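Side-chain contact in 3',5'-nucleoside bisphosphate phosphatase (Chromobacterium violaceum, PDB 2YB1), which hydrolyses nucleoside 3',5'-bisphosphates to nucleoside 5'-phosphates and orthophosphate, using three manganese ions per subunit: residues A[97-100]-A[101-104]. Numbering follows the deposited sequence.
Sequences EGRL and ERAR. With AMP (adenosine monophosphate), chain E.
O3P of the AMP phosphate is gripped by two arginines one turn apart at the start of helix 99-112: Arg102 NH1 donates at 2.8 Å and Arg99 NH1 at 2.9 Å. The pair forms the phosphate-binding end of the nucleotide pocket in this PHP-family phosphatase. Each guanidinium uses its second nitrogen on a different oxygen, Arg99 NH2 on O2P (N-H...O 169°) and Arg102 NH2 on O1P, so four N-H bonds hold the phosphate and probably limit its rotation. Both meet it edge-on; Arg99 NH1 and Arg102 NH1, 3.9 Å apart, both face the anion, which probably offsets their like charge. Arg102 reaches out straight, CG anti to the backbone N (chi1 171°), whereas Arg99 bends at chi3 (-117°). Water 4 links the two residues, accepting from Arg102 NH1 and donating to Arg99 O. Arg99 NH1 also donates to Ile132 O, which helps fix that fork; Arg134 and Thr135 add further bonds to AMP. Away from the nucleotide, the Arg104 guanidinium lays one face over the Leu100 backbone, with NH2 3.8 Å from Leu100 CB. Water 3 donates to both Gly98 O and Glu101 OE1, the latter at 2.7 Å.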
ATOM      1  N   GLU A  97       4.478  16.023   0.209  1.00 24.37           N
ATOM      2  CA  GLU A  97       4.716  17.415   0.622  1.00 28.22           C
ATOM      3  C   GLU A  97       3.865  17.949   1.782  1.00 24.77           C
ATOM      4  O   GLU A  97       4.382  18.631   2.672  1.00 26.16           O
ATOM      5  CB  GLU A  97       4.582  18.367  -0.573  1.00 33.93           C
ATOM      6  CG  GLU A  97       5.823  18.488  -1.445  1.00 41.36           C
ATOM      7  CD  GLU A  97       5.622  19.482  -2.586  1.00 48.06           C
ATOM      8  OE1 GLU A  97       4.889  20.475  -2.379  1.00 50.27           O
ATOM      9  OE2 GLU A  97       6.180  19.264  -3.689  1.00 49.52           O
ATOM     10  N   GLY A  98       2.566  17.673   1.760  1.00 19.86           N
ATOM     11  CA  GLY A  98       1.680  18.194   2.789  1.00 16.66           C
ATOM     12  C   GLY A  98       1.513  17.288   4.001  1.00 11.35           C
ATOM     13  O   GLY A  98       0.737  17.589   4.906  1.00  9.67           O
ATOM     14  N   ARG A  99       2.234  16.175   4.014  1.00  7.90           N
ATOM     15  CA  ARG A  99       2.027  15.139   5.026  1.00  9.77           C
ATOM     16  C   ARG A  99       2.343  15.626   6.453  1.00  9.47           C
ATOM     17  O   ARG A  99       1.543  15.436   7.374  1.00  8.71           O
ATOM     18  CB  ARG A  99       2.852  13.890   4.668  1.00 12.28           C
ATOM     19  CG  ARG A  99       2.249  12.590   5.125  1.00 13.55           C
ATOM     20  CD  ARG A  99       2.890  11.393   4.429  1.00 11.56           C
ATOM     21  NE  ARG A  99       1.940  10.648   3.596  1.00  9.04           N
ATOM     22  CZ  ARG A  99       0.857  10.021   4.055  1.00  9.74           C
ATOM     23  NH1 ARG A  99       0.562  10.045   5.354  1.00  5.94           N
ATOM     24  NH2 ARG A  99       0.058   9.367   3.209  1.00 10.74           N
ATOM     25  N   LEU A 100       3.508  16.245   6.640  1.00  6.16           N
ATOM     26  CA  LEU A 100       3.901  16.739   7.964  1.00  6.24           C
ATOM     27  C   LEU A 100       2.944  17.805   8.502  1.00  8.57           C
ATOM     28  O   LEU A 100       2.533  17.758   9.669  1.00  8.49           O
ATOM     29  CB  LEU A 100       5.336  17.291   7.934  1.00  6.44           C
ATOM     30  CG  LEU A 100       6.368  16.327   8.520  1.00  8.18           C
ATOM     31  CD1 LEU A 100       7.799  16.774   8.195  1.00  9.23           C
ATOM     32  CD2 LEU A 100       6.160  16.172  10.027  1.00  8.09           C
ATOM     33  N   GLU A 101       2.613  18.772   7.647  1.00  7.35           N
ATOM     34  CA  GLU A 101       1.657  19.823   7.982  1.00  9.63           C
ATOM     35  C   GLU A 101       0.311  19.228   8.432  1.00  7.44           C
ATOM     36  O   GLU A 101      -0.242  19.607   9.464  1.00  6.54           O
ATOM     37  CB  GLU A 101       1.473  20.725   6.756  1.00 13.00           C
ATOM     38  CG  GLU A 101       0.331  21.722   6.819  1.00 19.39           C
ATOM     39  CD  GLU A 101       0.166  22.483   5.498  1.00 26.08           C
ATOM     40  OE1 GLU A 101       0.155  21.834   4.417  1.00 27.33           O
ATOM     41  OE2 GLU A 101       0.038  23.729   5.541  1.00 27.63           O
ATOM     42  N   ARG A 102      -0.211  18.291   7.647  1.00  4.87           N
ATOM     43  CA  ARG A 102      -1.461  17.619   7.979  1.00  5.39           C
ATOM     44  C   ARG A 102      -1.374  16.922   9.335  1.00  6.94           C
ATOM     45  O   ARG A 102      -2.337  16.924  10.119  1.00  5.78           O
ATOM     46  CB  ARG A 102      -1.785  16.602   6.888  1.00  2.22           C
ATOM     47  CG  ARG A 102      -2.955  15.650   7.156  1.00  3.60           C
ATOM     48  CD  ARG A 102      -3.052  14.710   5.939  1.00  6.55           C
ATOM     49  NE  ARG A 102      -4.072  13.661   6.020  1.00  9.80           N
ATOM     50  CZ  ARG A 102      -3.815  12.381   6.287  1.00  9.21           C
ATOM     51  NH1 ARG A 102      -2.563  11.980   6.528  1.00  8.46           N
ATOM     52  NH2 ARG A 102      -4.812  11.499   6.304  1.00  6.73           N
ATOM     53  N   ALA A 103      -0.222  16.315   9.606  1.00  6.68           N
ATOM     54  CA  ALA A 103      -0.013  15.607  10.870  1.00  8.01           C
ATOM     55  C   ALA A 103      -0.008  16.531  12.087  1.00  6.96           C
ATOM     56  O   ALA A 103      -0.552  16.183  13.130  1.00  6.95           O
ATOM     57  CB  ALA A 103       1.279  14.779  10.825  1.00  7.87           C
ATOM     58  N   ARG A 104       0.624  17.696  11.972  1.00  5.55           N
ATOM     59  CA  ARG A 104       0.612  18.645  13.085  1.00  3.71           C
ATOM     60  C   ARG A 104      -0.830  19.070  13.397  1.00  4.43           C
ATOM     61  O   ARG A 104      -1.220  19.222  14.555  1.00  4.18           O
ATOM     62  CB  ARG A 104       1.492  19.860  12.774  1.00  2.56           C
ATOM     63  CG  ARG A 104       2.952  19.507  12.503  1.00  3.51           C
ATOM     64  CD  ARG A 104       3.805  20.766  12.326  1.00  4.62           C
ATOM     65  NE  ARG A 104       5.109  20.442  11.749  1.00  5.36           N
ATOM     66  CZ  ARG A 104       5.407  20.546  10.458  1.00  8.70           C
ATOM     67  NH1 ARG A 104       4.485  20.973   9.594  1.00  9.43           N
ATOM     68  NH2 ARG A 104       6.626  20.218  10.023  1.00  7.11           N
TER
HETATM   69  P   AMP E1292      -2.646   8.283   5.908  1.00 11.62           P
HETATM   70  O1P AMP E1292      -4.083   8.736   5.753  1.00 10.81           O
HETATM   71  O2P AMP E1292      -2.114   7.946   4.532  1.00  9.68           O
HETATM   72  O3P AMP E1292      -1.880   9.279   6.743  1.00 11.82           O
HETATM   73  O5' AMP E1292      -2.841   6.938   6.740  1.00 12.93           O
HETATM   74  C5' AMP E1292      -3.528   5.833   6.178  1.00 12.61           C
HETATM   75  C4' AMP E1292      -3.062   4.529   6.769  1.00 11.74           C
HETATM   76  O4' AMP E1292      -3.716   4.318   8.041  1.00 11.81           O
HETATM   77  C3' AMP E1292      -3.405   3.283   5.964  1.00 11.92           C
HETATM   78  O3' AMP E1292      -2.473   3.036   4.921  1.00 13.75           O
HETATM   79  C2' AMP E1292      -3.442   2.181   7.019  1.00  9.66           C
HETATM   80  O2' AMP E1292      -2.130   1.700   7.285  1.00  9.93           O
HETATM   81  C1' AMP E1292      -3.940   2.936   8.252  1.00 11.04           C
HETATM   82  N9  AMP E1292      -5.382   2.726   8.475  1.00 13.87           N
HETATM   83  C8  AMP E1292      -6.391   3.425   7.913  1.00 15.04           C
HETATM   84  N7  AMP E1292      -7.594   2.944   8.337  1.00 16.54           N
HETATM   85  C5  AMP E1292      -7.355   1.914   9.173  1.00 17.39           C
HETATM   86  C6  AMP E1292      -8.165   0.966   9.974  1.00 19.36           C
HETATM   87  N6  AMP E1292      -9.518   1.020   9.956  1.00 20.41           N
HETATM   88  N1  AMP E1292      -7.506   0.047  10.721  1.00 19.78           N
HETATM   89  C2  AMP E1292      -6.160  -0.027  10.750  1.00 19.65           C
HETATM   90  N3  AMP E1292      -5.361   0.800  10.046  1.00 17.34           N
HETATM   91  C4  AMP E1292      -5.894   1.772   9.260  1.00 15.57           C
HETATM   92  O   HOH W   1       4.180  19.470   5.155  1.00  8.26           O
HETATM   93  O   HOH W   2       2.627  21.367   3.893  1.00 28.78           O
HETATM   94  O   HOH W   3      -1.202  19.553   4.390  1.00  7.47           O
HETATM   95  O   HOH W   4       0.036  13.123   7.558  1.00  8.62           O